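Local atomic coordinates of omega-class glutathione S-transferase (PDB entry 3WD6), a protein that probably transfers glutathione to other compounds and may reduce dehydroascorbate at its expense, as an omega-class member of the glutathione transferase superfamily. Residues L118-I129 against A154-R165. Residues are numbered along the deposited sequence; the frame is centred on the assembly and turned at random.
Sequences LDKIIVEASAPI and ALDFIQEQLKNR
Asp119 OD1 receives two N-H groups of Arg165: NH1 at 3.2 Å, with an N-H...O angle of 153°, and NH2 in a weak bond at 3.4 Å. Both come from one guanidinium, whose plane lies 20° from that of the carboxylate, so the salt bridge is nearly flat, though only one carboxylate oxygen takes part. Arg165 reaches it because its chain is extended from CG to NE, and NH1 has a further, stronger partner in the carbonyl O of Leu170. Ile122 CD1 lies over one guanidinium face, offset toward the rim, while Leu118 CB sits at the edge, near the plane. A leucine in place of Arg165 would probably leave the Asp119 carboxylate without its charged mate, its other oxygen, OD2, still close to Asp171, and the Leu170 carbonyl without this donor.

The bond joins two helices of the all-helical C-terminal domain of the glutathione transferase fold; their segments 118-125 and 154-165 run antiparallel at 151°, with axes 9.8 Å apart at closest approach. The spacing narrows locally at Ala125, whose CA is 5.8 Å from that of Ala154: two methyl side chains let the backbones draw together, and Ala154 CB packs on the carbonyl O of Ala125. Beside this pair, Ala125 CB meets Phe157 CD2 obliquely at 3.5 Å; Gln161 NE2 lies above a face of that ring, toward its rim. Further on, past Ser126, whose OG turns back to bond Val123 O and also pairs with Gln130, Ile129 continues the apolar seam. Its CD1 reaches Leu155 CD2 at 3.5 Å, the two side chains crossing at about a right angle, and Trp185 of helix 177-189 also touches Ile129.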
# COMPACT_ATOMS: atom_id res chain seq x y z
N LEU A 118 12.70 4.58 14.38
CA LEU A 118 13.03 3.24 13.89
C LEU A 118 11.95 2.71 12.94
O LEU A 118 12.26 2.15 11.89
CB LEU A 118 13.19 2.27 15.06
CG LEU A 118 14.56 2.22 15.72
CD1 LEU A 118 15.34 3.51 15.47
CD2 LEU A 118 14.44 1.90 17.22
N ASP A 119 10.69 2.89 13.30
CA ASP A 119 9.62 2.49 12.40
C ASP A 119 9.72 3.18 11.04
O ASP A 119 9.58 2.53 10.02
CB ASP A 119 8.27 2.73 13.03
CG ASP A 119 7.77 1.53 13.79
OD1 ASP A 119 8.62 0.65 14.13
OD2 ASP A 119 6.55 1.46 14.02
N LYS A 120 9.98 4.49 11.03
CA LYS A 120 10.06 5.22 9.77
C LYS A 120 11.26 4.76 8.94
O LYS A 120 11.18 4.64 7.71
CB LYS A 120 10.11 6.74 10.01
CG LYS A 120 9.06 7.25 10.99
CD LYS A 120 8.78 8.74 10.80
CE LYS A 120 7.41 9.11 11.41
NZ LYS A 120 6.81 10.37 10.85
N ILE A 121 12.37 4.47 9.62
CA ILE A 121 13.54 3.90 8.98
C ILE A 121 13.16 2.59 8.30
O ILE A 121 13.40 2.39 7.09
CB ILE A 121 14.70 3.71 10.00
CG1 ILE A 121 15.23 5.09 10.40
CG2 ILE A 121 15.81 2.80 9.44
CD1 ILE A 121 16.18 5.12 11.60
N ILE A 122 12.55 1.69 9.05
CA ILE A 122 12.08 0.45 8.47
C ILE A 122 11.28 0.68 7.18
O ILE A 122 11.56 0.06 6.16
CB ILE A 122 11.27 -0.35 9.48
CG1 ILE A 122 12.25 -0.93 10.52
CG2 ILE A 122 10.47 -1.46 8.77
CD1 ILE A 122 11.58 -1.36 11.82
N VAL A 123 10.29 1.58 7.22
CA VAL A 123 9.52 1.88 6.02
C VAL A 123 10.41 2.31 4.85
O VAL A 123 10.20 1.84 3.73
CB VAL A 123 8.49 3.00 6.26
CG1 VAL A 123 7.86 3.41 4.93
CG2 VAL A 123 7.45 2.56 7.26
N GLU A 124 11.37 3.20 5.11
CA GLU A 124 12.32 3.65 4.08
C GLU A 124 13.08 2.47 3.55
O GLU A 124 13.33 2.38 2.35
CB GLU A 124 13.36 4.64 4.63
CG GLU A 124 13.28 6.07 4.09
CD GLU A 124 13.21 6.17 2.55
OE1 GLU A 124 14.20 5.80 1.87
OE2 GLU A 124 12.16 6.67 2.04
N ALA A 125 13.47 1.57 4.44
CA ALA A 125 14.15 0.34 4.03
C ALA A 125 13.40 -0.42 2.90
O ALA A 125 14.01 -1.22 2.18
CB ALA A 125 14.44 -0.57 5.24
N SER A 126 12.10 -0.19 2.72
CA SER A 126 11.42 -0.92 1.63
C SER A 126 11.48 -0.25 0.23
O SER A 126 10.94 -0.81 -0.74
CB SER A 126 9.98 -1.25 1.99
OG SER A 126 9.16 -0.09 1.94
N ALA A 127 12.13 0.90 0.13
CA ALA A 127 12.24 1.58 -1.17
C ALA A 127 12.79 0.69 -2.31
O ALA A 127 12.23 0.69 -3.42
CB ALA A 127 13.06 2.87 -1.06
N PRO A 128 13.87 -0.07 -2.05
CA PRO A 128 14.43 -0.97 -3.07
C PRO A 128 13.41 -2.01 -3.55
O PRO A 128 13.44 -2.44 -4.72
CB PRO A 128 15.58 -1.67 -2.35
CG PRO A 128 15.99 -0.70 -1.30
CD PRO A 128 14.71 -0.05 -0.83
N ILE A 129 12.52 -2.41 -2.65
CA ILE A 129 11.44 -3.33 -3.01
C ILE A 129 10.42 -2.62 -3.90
O ILE A 129 10.01 -3.14 -4.94
CB ILE A 129 10.74 -3.87 -1.75
CG1 ILE A 129 11.74 -4.66 -0.91
CG2 ILE A 129 9.49 -4.71 -2.14
CD1 ILE A 129 11.25 -4.99 0.46
N ALA A 154 17.27 -5.23 1.17
CA ALA A 154 16.06 -4.67 1.74
C ALA A 154 15.37 -5.73 2.60
O ALA A 154 15.06 -5.49 3.78
CB ALA A 154 15.14 -4.18 0.63
N LEU A 155 15.15 -6.91 2.02
CA LEU A 155 14.51 -7.99 2.75
C LEU A 155 15.34 -8.39 3.98
O LEU A 155 14.79 -8.53 5.08
CB LEU A 155 14.30 -9.20 1.84
CG LEU A 155 13.52 -8.89 0.55
CD1 LEU A 155 13.51 -10.10 -0.35
CD2 LEU A 155 12.10 -8.41 0.86
N ASP A 156 16.66 -8.54 3.80
CA ASP A 156 17.54 -8.92 4.90
C ASP A 156 17.35 -7.98 6.08
O ASP A 156 17.20 -8.42 7.23
CB ASP A 156 19.01 -8.90 4.47
CG ASP A 156 19.36 -9.99 3.47
OD1 ASP A 156 18.60 -10.99 3.37
OD2 ASP A 156 20.40 -9.85 2.77
N PHE A 157 17.37 -6.68 5.79
CA PHE A 157 17.32 -5.66 6.83
C PHE A 157 16.00 -5.78 7.58
O PHE A 157 15.98 -5.78 8.82
CB PHE A 157 17.46 -4.27 6.23
CG PHE A 157 17.42 -3.15 7.24
CD1 PHE A 157 18.58 -2.73 7.87
CD2 PHE A 157 16.22 -2.51 7.54
CE1 PHE A 157 18.56 -1.70 8.80
CE2 PHE A 157 16.19 -1.47 8.47
CZ PHE A 157 17.37 -1.06 9.10
N ILE A 158 14.91 -5.89 6.84
CA ILE A 158 13.59 -5.95 7.44
C ILE A 158 13.41 -7.21 8.31
O ILE A 158 13.03 -7.12 9.48
CB ILE A 158 12.49 -5.82 6.39
CG1 ILE A 158 12.62 -4.45 5.71
CG2 ILE A 158 11.12 -5.99 7.04
CD1 ILE A 158 11.63 -4.21 4.58
N GLN A 159 13.72 -8.37 7.73
CA GLN A 159 13.71 -9.61 8.49
C GLN A 159 14.53 -9.50 9.77
O GLN A 159 14.07 -9.93 10.83
CB GLN A 159 14.23 -10.77 7.65
CG GLN A 159 14.00 -12.14 8.28
CD GLN A 159 14.23 -13.25 7.26
OE1 GLN A 159 13.35 -14.09 7.01
NE2 GLN A 159 15.41 -13.24 6.67
N GLU A 160 15.72 -8.92 9.68
CA GLU A 160 16.56 -8.77 10.87
C GLU A 160 15.90 -7.89 11.96
O GLU A 160 15.96 -8.21 13.15
CB GLU A 160 17.98 -8.27 10.50
CG GLU A 160 19.06 -8.44 11.60
CD GLU A 160 19.35 -9.92 11.96
OE1 GLU A 160 19.10 -10.83 11.12
OE2 GLU A 160 19.86 -10.18 13.08
N GLN A 161 15.25 -6.80 11.55
CA GLN A 161 14.53 -5.98 12.50
C GLN A 161 13.47 -6.82 13.23
O GLN A 161 13.34 -6.75 14.48
CB GLN A 161 13.88 -4.79 11.79
CG GLN A 161 14.89 -3.85 11.15
CD GLN A 161 16.06 -3.55 12.06
OE1 GLN A 161 15.88 -3.12 13.20
NE2 GLN A 161 17.26 -3.83 11.57
N LEU A 162 12.72 -7.61 12.45
CA LEU A 162 11.72 -8.50 13.03
C LEU A 162 12.41 -9.51 13.95
O LEU A 162 12.00 -9.71 15.10
CB LEU A 162 10.92 -9.20 11.92
CG LEU A 162 9.65 -10.00 12.31
CD1 LEU A 162 8.59 -9.11 12.95
CD2 LEU A 162 9.05 -10.71 11.10
N LYS A 163 13.48 -10.12 13.46
CA LYS A 163 14.21 -11.06 14.30
C LYS A 163 14.62 -10.43 15.62
O LYS A 163 14.37 -10.99 16.68
CB LYS A 163 15.45 -11.60 13.58
CG LYS A 163 16.19 -12.70 14.36
CD LYS A 163 17.40 -13.18 13.57
CE LYS A 163 18.19 -14.22 14.34
NZ LYS A 163 19.64 -13.86 14.39
N ASN A 164 15.25 -9.26 15.56
CA ASN A 164 15.71 -8.63 16.78
C ASN A 164 14.57 -8.30 17.73
O ASN A 164 14.70 -8.50 18.93
CB ASN A 164 16.56 -7.38 16.49
CG ASN A 164 17.93 -7.73 15.90
OD1 ASN A 164 18.49 -8.81 16.17
ND2 ASN A 164 18.47 -6.83 15.07
N ARG A 165 13.46 -7.80 17.20
CA ARG A 165 12.33 -7.42 18.06
C ARG A 165 11.65 -8.64 18.68
O ARG A 165 11.05 -8.55 19.73
CB ARG A 165 11.31 -6.58 17.27
CG ARG A 165 11.82 -5.19 16.92
CD ARG A 165 11.06 -4.53 15.75
NE ARG A 165 11.60 -3.19 15.48
CZ ARG A 165 10.86 -2.10 15.25
NH1 ARG A 165 9.53 -2.18 15.24
NH2 ARG A 165 11.45 -0.94 15.02